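Local structure of amidase, hydantoinase/carbamoylase family (Burkholderia ambifaria, 5TP4) at residues 203-207 against 208-212; 53-56 against 57-61; 395-398 against 399-402; 247-250 against 251-255; 157-160 against 161-164. The protein probably hydrolyses N-carbamoyl-L-amino acids as a zinc-dependent amidase of the peptidase M20 family. All blocks are in the same frame, centred on the assembly; numbering follows the deposited sequence.

Contact 1: 203-207 against 208-212; sequences PVLEA and NGTTI
A Schellman motif closes the short helix 204-208, and its signature is the amide of T210 reaching back to the carbonyl of L205. That bond, T210 N to L205 O, measures 2.8 Å with an N-H...O angle of 152°. One residue earlier G209, with a positive phi of 66°, turns the chain out of the helix, and its amide makes a weak bond of 3.3 Å from G209 N to E206 O. A regular helical bond runs from N208 N to V204 O, 3.0 Å long, while a weak bond also links N208 N to L205 O.

Side chains follow the same folding back. N208 lies alongside V204 and points the same way, its ND2 3.6 Å from V204 CG1. The amide end of N208 and the hydroxyl of T210 are both engaged by E358 of strand 357-362, which ties the end of the helix to the sheet, and strand 212-229 begins directly after the turn. V204 also packs on P239 of the second subunit, and A207 and N208 on its Y242.

Hydrophobic closure comes from L205 and T210. Because CG of L205 is anti to its own carbonyl carbon (chi1 -57°), the branch swings over the turn, and L205 CD2 rests 3.6 Å from T210 CB and 3.7 Å from T210 CG2.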
loop_
_atom_site.group_PDB
_atom_site.type_symbol
_atom_site.label_atom_id
_atom_site.label_comp_id
_atom_site.label_asym_id
_atom_site.label_seq_id
_atom_site.Cartn_x
_atom_site.Cartn_y
_atom_site.Cartn_z
ATOM N N PRO B 203 -6.457 -18.482 17.635
ATOM C CA PRO B 203 -7.742 -19.192 17.512
ATOM C C PRO B 203 -7.700 -20.691 17.774
ATOM O O PRO B 203 -8.767 -21.323 17.726
ATOM C CB PRO B 203 -8.095 -18.922 16.042
ATOM C CG PRO B 203 -6.701 -18.993 15.368
ATOM C CD PRO B 203 -5.697 -18.470 16.367
ATOM N N VAL B 204 -6.523 -21.271 18.036
ATOM C CA VAL B 204 -6.382 -22.729 17.975
ATOM C C VAL B 204 -7.156 -23.417 19.094
ATOM O O VAL B 204 -7.910 -24.368 18.856
ATOM C CB VAL B 204 -4.898 -23.133 18.025
ATOM C CG1 VAL B 204 -4.802 -24.653 18.125
ATOM C CG2 VAL B 204 -4.170 -22.593 16.815
ATOM N N LEU B 205 -6.940 -22.995 20.341
ATOM C CA LEU B 205 -7.579 -23.728 21.427
ATOM C C LEU B 205 -9.094 -23.574 21.366
ATOM O O LEU B 205 -9.834 -24.542 21.589
ATOM C CB LEU B 205 -7.037 -23.244 22.772
ATOM C CG LEU B 205 -5.516 -23.355 22.927
ATOM C CD1 LEU B 205 -5.074 -22.672 24.246
ATOM C CD2 LEU B 205 -5.110 -24.819 22.914
ATOM N N GLU B 206 -9.573 -22.360 21.067
ATOM C CA GLU B 206 -11.013 -22.148 20.990
ATOM C C GLU B 206 -11.622 -22.959 19.852
ATOM O O GLU B 206 -12.673 -23.585 20.023
ATOM C CB GLU B 206 -11.309 -20.653 20.823
ATOM C CG GLU B 206 -12.723 -20.255 21.214
ATOM C CD GLU B 206 -13.639 -20.259 20.042
ATOM O OE1 GLU B 206 -13.130 -20.144 18.908
ATOM O OE2 GLU B 206 -14.867 -20.387 20.243
ATOM N N ALA B 207 -10.947 -22.995 18.699
ATOM C CA ALA B 207 -11.461 -23.724 17.544
ATOM C C ALA B 207 -11.493 -25.226 17.791
ATOM O O ALA B 207 -12.365 -25.920 17.258
ATOM C CB ALA B 207 -10.616 -23.410 16.316
ATOM N N ASN B 208 -10.560 -25.747 18.574
ATOM C CA ASN B 208 -10.485 -27.177 18.854
ATOM C C ASN B 208 -11.233 -27.599 20.108
ATOM O O ASN B 208 -11.269 -28.797 20.409
ATOM C CB ASN B 208 -9.018 -27.601 18.993
ATOM C CG ASN B 208 -8.318 -27.656 17.667
ATOM O OD1 ASN B 208 -8.966 -27.830 16.639
ATOM N ND2 ASN B 208 -6.994 -27.513 17.671
ATOM N N GLY B 209 -11.805 -26.665 20.862
ATOM C CA GLY B 209 -12.359 -27.054 22.142
ATOM C C GLY B 209 -11.304 -27.507 23.129
ATOM O O GLY B 209 -11.591 -28.319 24.010
ATOM N N THR B 210 -10.083 -26.992 23.014
ATOM C CA THR B 210 -9.018 -27.372 23.921
ATOM C C THR B 210 -8.967 -26.374 25.062
ATOM O O THR B 210 -8.862 -25.171 24.821
ATOM C CB THR B 210 -7.664 -27.378 23.212
ATOM O OG1 THR B 210 -7.760 -28.131 22.002
ATOM C CG2 THR B 210 -6.637 -27.991 24.103
ATOM N N THR B 211 -9.039 -26.876 26.290
ATOM C CA THR B 211 -9.013 -26.005 27.459
ATOM C C THR B 211 -7.609 -25.508 27.785
ATOM O O THR B 211 -7.434 -24.335 28.136
ATOM C CB THR B 211 -9.603 -26.733 28.659
ATOM O OG1 THR B 211 -10.958 -27.074 28.352
ATOM C CG2 THR B 211 -9.587 -25.829 29.903
ATOM N N ILE B 212 -6.605 -26.372 27.678
ATOM C CA ILE B 212 -5.248 -26.084 28.150
ATOM C C ILE B 212 -4.268 -26.126 26.982
ATOM O O ILE B 212 -4.080 -27.176 26.361
ATOM C CB ILE B 212 -4.798 -27.069 29.237
ATOM C CG1 ILE B 212 -5.803 -27.076 30.411
ATOM C CG2 ILE B 212 -3.335 -26.702 29.722
ATOM C CD1 ILE B 212 -5.916 -25.694 31.146
#

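Contact 2: 53-56 against 57-61; sequences LFAQ and WCRDA
Q56 and D60 are joined by a side-chain bond that spans one helical turn, the clearest polar link between the two segments beyond the backbone. NE2 of Q56 reaches OD2 of D60 at 3.2 Å along a nearly straight line, 171° at the hydrogen. The acceptor is met on its syn side, 30° out of the carboxylate plane, whereas it sits almost within the plane of the donor amide. A shorter but weak, bent bond links Q56 NE2 to D60 OD1 at 2.8 Å, and the two flat groups are turned 45° against each other. A bend of Q56 at chi2 brings its amide back toward D60. Beneath run four regular backbone bonds, the straightest of them from W57 N to L53 O at 3.0 Å.

On another flank L53 lies over one face of W57. Its CG is 3.9 Å from the centroid of the six-membered ring, a CH-pi contact, while CD1 leans toward the pyrrole side and CD2 toward CH2. W57 also makes a cation-pi contact with R116 of helix 105-121. C58 places its sulfur over one face of F54, with SG 3.6 Å from the ring centroid and displaced toward the CE1-CZ rim.

F54 and W57 pack on helices 17-28 and 105-121, and A55 and C58 on strand 64-67. Such i to i+4 pairing, polar on the exposed flank and aromatic on the covered ones, is characteristic of an amphipathic helix such as 45-60, wedged here between helices and sheet.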
loop_
_atom_site.group_PDB
_atom_site.type_symbol
_atom_site.label_atom_id
_atom_site.label_comp_id
_atom_site.label_asym_id
_atom_site.label_seq_id
_atom_site.Cartn_x
_atom_site.Cartn_y
_atom_site.Cartn_z
ATOM N N LEU B 53 -3.877 -1.515 43.561
ATOM C CA LEU B 53 -4.962 -2.459 43.851
ATOM C C LEU B 53 -4.424 -3.876 44.016
ATOM O O LEU B 53 -4.723 -4.546 45.011
ATOM C CB LEU B 53 -6.010 -2.412 42.742
ATOM C CG LEU B 53 -7.204 -3.350 42.952
ATOM C CD1 LEU B 53 -7.871 -3.000 44.281
ATOM C CD2 LEU B 53 -8.217 -3.212 41.775
ATOM N N PHE B 54 -3.637 -4.354 43.034
ATOM C CA PHE B 54 -2.999 -5.667 43.131
ATOM C C PHE B 54 -2.167 -5.800 44.406
ATOM O O PHE B 54 -2.240 -6.823 45.102
ATOM C CB PHE B 54 -2.126 -5.898 41.901
ATOM C CG PHE B 54 -1.291 -7.142 41.970
ATOM C CD1 PHE B 54 -1.877 -8.390 41.980
ATOM C CD2 PHE B 54 0.094 -7.040 42.025
ATOM C CE1 PHE B 54 -1.083 -9.544 42.057
ATOM C CE2 PHE B 54 0.889 -8.183 42.087
ATOM C CZ PHE B 54 0.286 -9.433 42.101
ATOM N N ALA B 55 -1.347 -4.788 44.717
ATOM C CA ALA B 55 -0.477 -4.904 45.889
ATOM C C ALA B 55 -1.309 -5.026 47.143
ATOM O O ALA B 55 -0.994 -5.808 48.045
ATOM C CB ALA B 55 0.466 -3.689 46.017
ATOM N N GLN B 56 -2.393 -4.263 47.207
ATOM C CA GLN B 56 -3.260 -4.313 48.374
ATOM C C GLN B 56 -3.838 -5.710 48.556
ATOM O O GLN B 56 -3.829 -6.267 49.661
ATOM C CB GLN B 56 -4.378 -3.284 48.223
ATOM C CG GLN B 56 -5.423 -3.417 49.307
ATOM C CD GLN B 56 -4.900 -2.954 50.650
ATOM O OE1 GLN B 56 -4.323 -1.865 50.765
ATOM N NE2 GLN B 56 -5.092 -3.780 51.677
ATOM N N TRP B 57 -4.353 -6.292 47.471
ATOM C CA TRP B 57 -4.866 -7.656 47.527
ATOM C C TRP B 57 -3.796 -8.626 48.010
ATOM O O TRP B 57 -4.075 -9.515 48.825
ATOM C CB TRP B 57 -5.352 -8.079 46.144
ATOM C CG TRP B 57 -6.618 -7.400 45.750
ATOM C CD1 TRP B 57 -7.477 -6.764 46.557
ATOM C CD2 TRP B 57 -7.169 -7.351 44.426
ATOM N NE1 TRP B 57 -8.562 -6.286 45.821
ATOM C CE2 TRP B 57 -8.381 -6.638 44.506
ATOM C CE3 TRP B 57 -6.739 -7.822 43.180
ATOM C CZ2 TRP B 57 -9.179 -6.399 43.384
ATOM C CZ3 TRP B 57 -7.533 -7.591 42.068
ATOM C CH2 TRP B 57 -8.740 -6.875 42.184
ATOM N N CYS B 58 -2.565 -8.469 47.517
ATOM C CA CYS B 58 -1.493 -9.373 47.929
ATOM C C CYS B 58 -1.210 -9.260 49.413
ATOM O O CYS B 58 -1.034 -10.277 50.098
ATOM C CB CYS B 58 -0.219 -9.083 47.146
ATOM S SG CYS B 58 -0.324 -9.596 45.422
ATOM N N ARG B 59 -1.149 -8.025 49.930
ATOM C CA ARG B 59 -0.905 -7.845 51.353
ATOM C C ARG B 59 -2.058 -8.393 52.180
ATOM O O ARG B 59 -1.832 -8.961 53.253
ATOM C CB ARG B 59 -0.666 -6.368 51.662
ATOM C CG ARG B 59 0.602 -5.820 51.015
ATOM C CD ARG B 59 0.926 -4.423 51.600
ATOM N NE ARG B 59 1.845 -3.694 50.723
ATOM C CZ ARG B 59 1.439 -2.841 49.787
ATOM N NH1 ARG B 59 0.143 -2.596 49.650
ATOM N NH2 ARG B 59 2.321 -2.228 49.011
ATOM N N ASP B 60 -3.293 -8.245 51.690
ATOM C CA ASP B 60 -4.443 -8.836 52.371
ATOM C C ASP B 60 -4.377 -10.357 52.369
ATOM O O ASP B 60 -4.981 -10.989 53.237
ATOM C CB ASP B 60 -5.763 -8.399 51.710
ATOM C CG ASP B 60 -6.059 -6.902 51.878
ATOM O OD1 ASP B 60 -5.536 -6.275 52.835
ATOM O OD2 ASP B 60 -6.825 -6.368 51.040
ATOM N N ALA B 61 -3.655 -10.946 51.426
ATOM C CA ALA B 61 -3.426 -12.386 51.370
ATOM C C ALA B 61 -2.154 -12.787 52.118
ATOM O O ALA B 61 -1.661 -13.912 51.957
ATOM C CB ALA B 61 -3.339 -12.858 49.913
#

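Contact 3: 395-398 against 399-402; sequences DALP and DDVT
L397 and D400 stand side by side and point the same way at the start of helix 398-416, the carboxylate of D400 lying against the aliphatic chain of L397. OD2 of D400 is 3.7 Å from CB of L397 and 3.8 Å from its CD1. Both side chains carry CG anti to their own carbonyl carbon (chi1 -64° in L397 and -68° in D400), which sends them along the same flank.

A water completes this pairing: it accepts from L397 N at 2.8 Å and donates to D400 OD2 at 2.7 Å. The acid at the third helical position after the N-cap thus reaches the N-cap amide through solvent; with leucine at the N-cap, just this half of a capping box is imitated. The other oxygen, OD1, forms a salt bridge with R403 one turn further on, so both carboxylate oxygens have partners and the group's rotation is probably well fixed. A negative charge at the N-terminal end of a helix would also be expected to interact favourably with the helix dipole.

The carbonyl of L397 serves as the first acceptor of the helix. V401 N meets L397 O at 3.0 Å in a nearly straight bond of 172°, and D400 N makes a weak one to the same oxygen. Across the turn A396 faces V401, with CB of A396 4.0 Å from CG2 of V401.

Both of these small apolar side chains touch I382 of strand 377-382; V401 and P398 also meet W21 of helix 17-28, whereas D400 packs against T211 in the loop ahead of strand 212-229.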
loop_
_atom_site.group_PDB
_atom_site.type_symbol
_atom_site.label_atom_id
_atom_site.label_comp_id
_atom_site.label_asym_id
_atom_site.label_seq_id
_atom_site.Cartn_x
_atom_site.Cartn_y
_atom_site.Cartn_z
ATOM N N ASP B 395 -11.847 -11.812 24.810
ATOM C CA ASP B 395 -12.655 -12.383 25.872
ATOM C C ASP B 395 -12.146 -13.783 26.173
ATOM O O ASP B 395 -11.563 -14.455 25.315
ATOM C CB ASP B 395 -14.139 -12.403 25.472
ATOM C CG ASP B 395 -15.086 -12.387 26.671
ATOM O OD1 ASP B 395 -14.630 -12.179 27.819
ATOM O OD2 ASP B 395 -16.308 -12.592 26.460
ATOM N N ALA B 396 -12.360 -14.203 27.410
ATOM C CA ALA B 396 -12.141 -15.576 27.833
ATOM C C ALA B 396 -13.341 -15.990 28.664
ATOM O O ALA B 396 -14.015 -15.142 29.259
ATOM C CB ALA B 396 -10.869 -15.756 28.666
ATOM N N LEU B 397 -13.618 -17.268 28.667
ATOM C CA LEU B 397 -14.790 -17.772 29.371
ATOM C C LEU B 397 -14.445 -18.090 30.823
ATOM O O LEU B 397 -13.325 -18.496 31.119
ATOM C CB LEU B 397 -15.318 -19.039 28.699
ATOM C CG LEU B 397 -15.845 -18.927 27.282
ATOM C CD1 LEU B 397 -16.175 -20.308 26.734
ATOM C CD2 LEU B 397 -17.052 -18.027 27.282
ATOM N N PRO B 398 -15.408 -17.953 31.739
ATOM C CA PRO B 398 -15.088 -18.165 33.160
ATOM C C PRO B 398 -14.551 -19.543 33.466
ATOM O O PRO B 398 -13.594 -19.661 34.241
ATOM C CB PRO B 398 -16.425 -17.908 33.874
ATOM C CG PRO B 398 -17.203 -16.992 32.931
ATOM C CD PRO B 398 -16.775 -17.422 31.541
ATOM N N ASP B 399 -15.128 -20.599 32.883
ATOM C CA ASP B 399 -14.594 -21.927 33.171
ATOM C C ASP B 399 -13.201 -22.147 32.579
ATOM O O ASP B 399 -12.440 -22.969 33.096
ATOM C CB ASP B 399 -15.578 -22.999 32.675
ATOM C CG ASP B 399 -16.844 -23.063 33.499
ATOM O OD1 ASP B 399 -16.955 -22.382 34.548
ATOM O OD2 ASP B 399 -17.751 -23.808 33.080
ATOM N N ASP B 400 -12.829 -21.454 31.497
ATOM C CA ASP B 400 -11.468 -21.604 30.984
ATOM C C ASP B 400 -10.479 -20.882 31.885
ATOM O O ASP B 400 -9.389 -21.394 32.172
ATOM C CB ASP B 400 -11.385 -21.056 29.563
ATOM C CG ASP B 400 -12.178 -21.887 28.576
ATOM O OD1 ASP B 400 -12.369 -23.093 28.846
ATOM O OD2 ASP B 400 -12.604 -21.335 27.539
ATOM N N VAL B 401 -10.872 -19.694 32.363
ATOM C CA VAL B 401 -10.076 -18.977 33.352
ATOM C C VAL B 401 -9.847 -19.861 34.568
ATOM O O VAL B 401 -8.717 -20.014 35.057
ATOM C CB VAL B 401 -10.784 -17.661 33.735
ATOM C CG1 VAL B 401 -10.239 -17.111 35.052
ATOM C CG2 VAL B 401 -10.666 -16.640 32.592
ATOM N N THR B 402 -10.911 -20.468 35.069
ATOM C CA THR B 402 -10.770 -21.321 36.244
ATOM C C THR B 402 -9.855 -22.505 35.964
ATOM O O THR B 402 -8.928 -22.780 36.731
ATOM C CB THR B 402 -12.138 -21.807 36.699
ATOM O OG1 THR B 402 -12.964 -20.684 37.002
ATOM C CG2 THR B 402 -12.001 -22.702 37.963
HETATM O O HOH W 1 -12.070 -18.782 26.898
#

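Contact 4: 247-250 against 251-255; sequences YFAS and AQMAL
M253 lies along the backbone of the preceding turn, its chain running past the carbonyl of A249. CG is anti to the methionine's own carbonyl carbon (chi1 -65°), and beyond it the chain is extended through the sulfur. This conformation sets CG of M253 3.3 Å from A249 O and carries the terminal methyl back along the helix, where CE comes to 4.4 Å from CB of A249. The touch is loose, and the same methionine also packs on V228 of strand 212-229 and C314 of helix 300-321.

Q252 takes the other course. With CG anti to the backbone N (chi1 -173°) and the rest of the chain straight, its amide is projected away from the turn to R321, whose NE binds OE1. S250 instead turns its hydroxyl back toward the start of the helix: OG lies beside its own backbone N and bonds to the carbonyl of A246, the i to i-4 habit by which a serine satisfies its hydroxyl within a buried helix.

A251 presents just a methyl, 3.5 Å from CB to Y247 O. Beneath these side chains the four backbone bonds joining 247-250 to 251-255 repeat evenly, from 2.9 Å for A251 N to Y247 O up to 3.1 Å for Q252 N to F248 O.

The flank with A251, A254 and L255 meets the second subunit, where A254 packs on A251 and L255 on L255 of that chain. Helix 246-262 thereby covers an antiparallel sheet on one flank and pairs with its own copy on another, consistent with the lid domain through which many M20-family enzymes dimerise.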
loop_
_atom_site.group_PDB
_atom_site.type_symbol
_atom_site.label_atom_id
_atom_site.label_comp_id
_atom_site.label_asym_id
_atom_site.label_seq_id
_atom_site.Cartn_x
_atom_site.Cartn_y
_atom_site.Cartn_z
ATOM N N TYR B 247 4.271 -4.743 -10.103
ATOM C CA TYR B 247 3.204 -5.208 -9.224
ATOM C C TYR B 247 2.759 -6.612 -9.590
ATOM O O TYR B 247 2.544 -7.435 -8.692
ATOM C CB TYR B 247 2.013 -4.245 -9.225
ATOM C CG TYR B 247 0.977 -4.732 -8.234
ATOM C CD1 TYR B 247 1.172 -4.570 -6.855
ATOM C CD2 TYR B 247 -0.150 -5.413 -8.668
ATOM C CE1 TYR B 247 0.233 -5.045 -5.939
ATOM C CE2 TYR B 247 -1.103 -5.890 -7.754
ATOM C CZ TYR B 247 -0.895 -5.710 -6.411
ATOM O OH TYR B 247 -1.830 -6.176 -5.517
ATOM N N PHE B 248 2.644 -6.928 -10.885
ATOM C CA PHE B 248 2.357 -8.318 -11.238
ATOM C C PHE B 248 3.490 -9.214 -10.772
ATOM O O PHE B 248 3.246 -10.354 -10.362
ATOM C CB PHE B 248 2.162 -8.513 -12.755
ATOM C CG PHE B 248 0.784 -8.153 -13.277
ATOM C CD1 PHE B 248 -0.349 -8.246 -12.481
ATOM C CD2 PHE B 248 0.639 -7.739 -14.604
ATOM C CE1 PHE B 248 -1.623 -7.913 -13.007
ATOM C CE2 PHE B 248 -0.617 -7.395 -15.123
ATOM C CZ PHE B 248 -1.738 -7.486 -14.316
ATOM N N ALA B 249 4.728 -8.712 -10.823
ATOM C CA ALA B 249 5.865 -9.488 -10.324
ATOM C C ALA B 249 5.742 -9.730 -8.824
ATOM O O ALA B 249 5.949 -10.853 -8.341
ATOM C CB ALA B 249 7.180 -8.773 -10.642
ATOM N N SER B 250 5.390 -8.684 -8.075
ATOM C CA SER B 250 5.240 -8.815 -6.633
ATOM C C SER B 250 4.136 -9.780 -6.285
ATOM O O SER B 250 4.197 -10.471 -5.261
ATOM C CB SER B 250 4.940 -7.454 -6.000
ATOM O OG SER B 250 6.066 -6.590 -6.087
ATOM N N ALA B 251 3.056 -9.764 -7.072
ATOM C CA ALA B 251 1.963 -10.686 -6.829
ATOM C C ALA B 251 2.408 -12.125 -7.031
ATOM O O ALA B 251 2.073 -12.999 -6.223
ATOM C CB ALA B 251 0.780 -10.341 -7.744
ATOM N N GLN B 252 3.193 -12.395 -8.082
ATOM C CA GLN B 252 3.669 -13.764 -8.256
ATOM C C GLN B 252 4.603 -14.160 -7.127
ATOM O O GLN B 252 4.588 -15.316 -6.672
ATOM C CB GLN B 252 4.365 -13.953 -9.600
ATOM C CG GLN B 252 4.689 -15.422 -9.790
ATOM C CD GLN B 252 5.271 -15.725 -11.121
ATOM O OE1 GLN B 252 5.550 -14.823 -11.903
ATOM N NE2 GLN B 252 5.473 -17.010 -11.401
ATOM N N MET B 253 5.432 -13.225 -6.665
ATOM C CA MET B 253 6.312 -13.568 -5.550
ATOM C C MET B 253 5.501 -13.909 -4.306
ATOM O O MET B 253 5.887 -14.787 -3.527
ATOM C CB MET B 253 7.271 -12.424 -5.256
ATOM C CG MET B 253 8.244 -12.144 -6.377
ATOM S SD MET B 253 9.206 -10.639 -6.032
ATOM C CE MET B 253 9.960 -10.348 -7.628
ATOM N N ALA B 254 4.391 -13.196 -4.079
ATOM C CA ALA B 254 3.550 -13.527 -2.930
ATOM C C ALA B 254 3.048 -14.957 -3.017
ATOM O O ALA B 254 2.997 -15.669 -2.007
ATOM C CB ALA B 254 2.361 -12.554 -2.844
ATOM N N LEU B 255 2.658 -15.397 -4.213
ATOM C CA LEU B 255 2.142 -16.754 -4.339
ATOM C C LEU B 255 3.269 -17.782 -4.245
ATOM O O LEU B 255 3.043 -18.912 -3.777
ATOM C CB LEU B 255 1.330 -16.866 -5.635
ATOM C CG LEU B 255 0.053 -15.976 -5.679
ATOM C CD1 LEU B 255 -0.897 -16.383 -6.816
ATOM C CD2 LEU B 255 -0.725 -15.991 -4.345
#

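Contact 5: 157-160 against 161-164; sequences PLDD and ALAR
The amide of A163 is shared by two carbonyls near the end of helix 158-163. A163 N lies 3.3 Å from D160 O and the same distance from D159 O, the latter bond being weak. Neither is straight: at D160 the angle at the hydrogen is 135°, and the donor stands well above the carbonyl plane. The divided bond marks where the alpha-helical pattern tightens; the straighter i to i+4 bonds here are those of the two preceding residues. Of these, L162 N to L158 O is the shorter at 2.9 Å, followed by A161 N to P157 O at 3.1 Å, in which the residue at the N-cap position supplies the first acceptor.

L158 and L162, one turn apart, make the apolar contact. The first has CG anti to the backbone N (chi1 175°) and leans forward along the helix; the second has CG anti to its carbonyl carbon (chi1 -63°) and leans back. Their branches therefore meet at an angle, with CG of L158 3.7 Å from CD1 of L162, while CG of L162 sits 3.2 Å from the carbonyl oxygen of L158.

R164 leaves the helix but folds back through a bend at chi2. D160 O lies at the edge of its guanidinium, near that plane yet 3.9 Å from NE, and CG of R164 approaches the same oxygen at 3.5 Å.

L158 and A161 rest on V151 of helix 147-153; L162 packs on L172 and L176 of helix 172-179, and R164 reaches the loop at A143 and P144, so this short surface helix bridges its two helical neighbours.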
loop_
_atom_site.group_PDB
_atom_site.type_symbol
_atom_site.label_atom_id
_atom_site.label_comp_id
_atom_site.label_asym_id
_atom_site.label_seq_id
_atom_site.Cartn_x
_atom_site.Cartn_y
_atom_site.Cartn_z
ATOM N N PRO B 157 20.343 -3.382 29.811
ATOM C CA PRO B 157 20.939 -2.744 30.995
ATOM C C PRO B 157 19.974 -1.765 31.659
ATOM O O PRO B 157 19.211 -1.064 30.990
ATOM C CB PRO B 157 22.170 -2.020 30.430
ATOM C CG PRO B 157 22.448 -2.706 29.118
ATOM C CD PRO B 157 21.111 -3.116 28.585
ATOM N N LEU B 158 20.039 -1.715 32.998
ATOM C CA LEU B 158 19.139 -0.865 33.782
ATOM C C LEU B 158 19.244 0.601 33.383
ATOM O O LEU B 158 18.224 1.276 33.235
ATOM C CB LEU B 158 19.430 -1.014 35.283
ATOM C CG LEU B 158 18.650 -0.085 36.237
ATOM C CD1 LEU B 158 17.139 -0.290 36.138
ATOM C CD2 LEU B 158 19.121 -0.250 37.685
ATOM N N ASP B 159 20.471 1.122 33.211
ATOM C CA ASP B 159 20.593 2.536 32.858
ATOM C C ASP B 159 20.019 2.828 31.478
ATOM O O ASP B 159 19.456 3.905 31.257
ATOM C CB ASP B 159 22.052 2.984 32.940
ATOM C CG ASP B 159 22.537 3.088 34.373
ATOM O OD1 ASP B 159 21.675 3.153 35.278
ATOM O OD2 ASP B 159 23.766 3.107 34.597
ATOM N N ASP B 160 20.140 1.888 30.536
ATOM C CA ASP B 160 19.530 2.118 29.230
ATOM C C ASP B 160 18.014 2.172 29.354
ATOM O O ASP B 160 17.365 3.038 28.758
ATOM C CB ASP B 160 19.966 1.037 28.247
ATOM C CG ASP B 160 21.446 1.127 27.903
ATOM O OD1 ASP B 160 22.050 2.201 28.129
ATOM O OD2 ASP B 160 22.004 0.131 27.399
ATOM N N ALA B 161 17.440 1.291 30.180
ATOM C CA ALA B 161 15.991 1.291 30.366
ATOM C C ALA B 161 15.507 2.575 31.029
ATOM O O ALA B 161 14.498 3.149 30.610
ATOM C CB ALA B 161 15.559 0.076 31.190
ATOM N N LEU B 162 16.201 3.028 32.074
ATOM C CA LEU B 162 15.761 4.222 32.785
ATOM C C LEU B 162 15.776 5.452 31.893
ATOM O O LEU B 162 15.021 6.405 32.146
ATOM C CB LEU B 162 16.642 4.442 34.011
ATOM C CG LEU B 162 16.513 3.298 35.022
ATOM C CD1 LEU B 162 17.584 3.460 36.082
ATOM C CD2 LEU B 162 15.116 3.268 35.662
ATOM N N ALA B 163 16.603 5.447 30.848
ATOM C CA ALA B 163 16.741 6.600 29.967
ATOM C C ALA B 163 15.783 6.565 28.778
ATOM O O ALA B 163 15.714 7.546 28.027
ATOM C CB ALA B 163 18.190 6.714 29.462
ATOM N N ARG B 164 15.063 5.461 28.573
ATOM C CA ARG B 164 14.084 5.397 27.494
ATOM C C ARG B 164 13.043 6.490 27.679
ATOM O O ARG B 164 12.584 6.756 28.795
ATOM C CB ARG B 164 13.407 4.020 27.472
ATOM C CG ARG B 164 14.345 2.877 27.090
ATOM C CD ARG B 164 14.784 2.953 25.621
ATOM N NE ARG B 164 15.853 1.980 25.366
ATOM C CZ ARG B 164 15.748 0.941 24.545
ATOM N NH1 ARG B 164 14.635 0.745 23.851
ATOM N NH2 ARG B 164 16.769 0.110 24.397
#

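How the contacts relate
Five local contacts in one subunit illustrate one principle, that residues a turn apart meet through backbone bonds and side chains at the start, middle and end of helices. Contacts 1 and 3 are immediate neighbours, their centres 12 Å apart, and touch where T211 CG2 lies 4.0 Å from D400 OD1. Both flank the metal site: L205 is about 9 Å from the zinc ligand H198 between side chains, and A396 about 13 Å from a bound zinc ion. Contact 2 also approaches it, with F54 about 10 Å from H92 between side chains. Contacts 4 and 5 lie away from it. Contact 4, 56 Å from contact 2 between centres, shares with contact 1 a boundary with the second subunit.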